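Local coordinates for fiber protein (Duck adenovirus 1, PDB 6ITX) that forms the C-terminal head of the trimeric viral fiber and probably binds a host-cell receptor during virus attachment, at residues 197-200 and 201-204. Numbering follows the deposited sequence.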
loop_
_atom_site.group_PDB
_atom_site.type_symbol
_atom_site.label_atom_id
_atom_site.label_comp_id
_atom_site.label_asym_id
_atom_site.label_seq_id
_atom_site.Cartn_x
_atom_site.Cartn_y
_atom_site.Cartn_z
ATOM N N ALA A 197 11.959 -15.460 0.336
ATOM C CA ALA A 197 12.883 -14.827 -0.582
ATOM C C ALA A 197 12.092 -14.216 -1.736
ATOM O O ALA A 197 11.008 -14.690 -2.092
ATOM C CB ALA A 197 13.898 -15.839 -1.106
ATOM N N ALA A 198 12.630 -13.150 -2.315
ATOM C CA ALA A 198 11.905 -12.470 -3.382
ATOM C C ALA A 198 11.900 -13.315 -4.657
ATOM O O ALA A 198 12.915 -13.914 -5.027
ATOM C CB ALA A 198 12.513 -11.093 -3.641
ATOM N N ASN A 199 10.747 -13.348 -5.334
ATOM C CA ASN A 199 10.548 -14.240 -6.476
ATOM C C ASN A 199 11.695 -14.153 -7.474
ATOM O O ASN A 199 12.134 -13.061 -7.839
ATOM C CB ASN A 199 9.237 -13.907 -7.187
ATOM C CG ASN A 199 8.982 -14.817 -8.386
ATOM O OD1 ASN A 199 9.310 -14.487 -9.538
ATOM N ND2 ASN A 199 8.397 -15.975 -8.117
ATOM N N ALA A 200 12.164 -15.313 -7.936
ATOM C CA ALA A 200 13.324 -15.323 -8.829
ATOM C C ALA A 200 12.977 -14.795 -10.221
ATOM O O ALA A 200 13.712 -13.967 -10.771
ATOM C CB ALA A 200 13.929 -16.722 -8.915
ATOM N N ILE A 201 11.866 -15.251 -10.811
ATOM C CA ILE A 201 11.535 -14.799 -12.163
ATOM C C ILE A 201 11.313 -13.289 -12.171
ATOM O O ILE A 201 11.957 -12.548 -12.920
ATOM C CB ILE A 201 10.304 -15.536 -12.712
ATOM C CG1 ILE A 201 10.661 -16.910 -13.291
ATOM C CG2 ILE A 201 9.684 -14.740 -13.834
ATOM C CD1 ILE A 201 10.790 -17.968 -12.293
ATOM N N SER A 202 10.416 -12.805 -11.314
ATOM C CA SER A 202 9.959 -11.425 -11.464
ATOM C C SER A 202 10.970 -10.371 -11.010
ATOM O O SER A 202 10.782 -9.190 -11.343
ATOM C CB SER A 202 8.645 -11.252 -10.719
ATOM O OG SER A 202 7.651 -12.020 -11.375
ATOM N N TYR A 203 12.035 -10.748 -10.293
ATOM C CA TYR A 203 13.026 -9.783 -9.844
ATOM C C TYR A 203 14.374 -9.949 -10.533
ATOM O O TYR A 203 15.318 -9.222 -10.190
ATOM C CB TYR A 203 13.178 -9.867 -8.325
ATOM C CG TYR A 203 11.978 -9.319 -7.596
ATOM C CD1 TYR A 203 11.646 -7.978 -7.698
ATOM C CD2 TYR A 203 11.150 -10.140 -6.841
ATOM C CE1 TYR A 203 10.544 -7.459 -7.050
ATOM C CE2 TYR A 203 10.039 -9.621 -6.182
ATOM C CZ TYR A 203 9.740 -8.272 -6.296
ATOM O OH TYR A 203 8.637 -7.726 -5.663
ATOM N N THR A 204 14.482 -10.877 -11.495
ATOM C CA THR A 204 15.757 -11.118 -12.171
ATOM C C THR A 204 16.419 -9.814 -12.585
ATOM O O THR A 204 17.641 -9.657 -12.461
ATOM C CB THR A 204 15.581 -11.989 -13.431
ATOM O OG1 THR A 204 14.539 -12.947 -13.249
ATOM C CG2 THR A 204 16.874 -12.733 -13.745
HETATM O O HOH W 1 6.826 -14.711 -11.023
#
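Asn199 caps the short helix 200-203 by folding its side chain over the first turn. The amide oxygen OD1 accepts from the backbone N of Ser202 at 2.7 Å. The bond is nearly straight, 170° at the hydrogen, and the donor lies in the carbonyl plane. CG of Asn199 stands anti to its backbone N (chi1 -180°), which carries the amide forward to the start of the helix. OD1 also comes within 3.0 Å of Ile201 N, but the angle is too poor for a hydrogen bond. A water donates to the same OD1 and lies 2.8 Å from Ser202 OG, so it bridges the two side chains. The other end of the amide, ND2, bonds weakly to Gly300 O, and the residue also touches the bound glutamine.

Ala200 follows the cap. Its carbonyl O faces Thr204 OG1 at 2.8 Å, though Ile201 O competes for that proton.

Tyr203 ends this short turn, and its ring lies against the chain that leads into it. Its backbone N makes a weak bond to Asn199 O. CG stands beside its own backbone N (chi1 -71°), which turns the ring back. Asn199 O sits at the ring edge, 3.2 Å from CD2 of Tyr203. The methyl CB of Ala198 approaches the ring obliquely, 3.6 Å from CD2 of Tyr203. Pro250 touches both residues.

The turn follows the loop after strand 184-187 in the largely beta head domain. Asn199 and Tyr203 touch strand 288-299, at Val299 and Tyr298. Pro293 of a second subunit packs on Ser202 and Tyr203, so the turn belongs to the trimer interface. The chemistry is that of an N-cap: one side-chain carbonyl oxygen, held by a backbone N-H and a water, satisfies an N-H of the first turn that has no earlier helical carbonyl to meet.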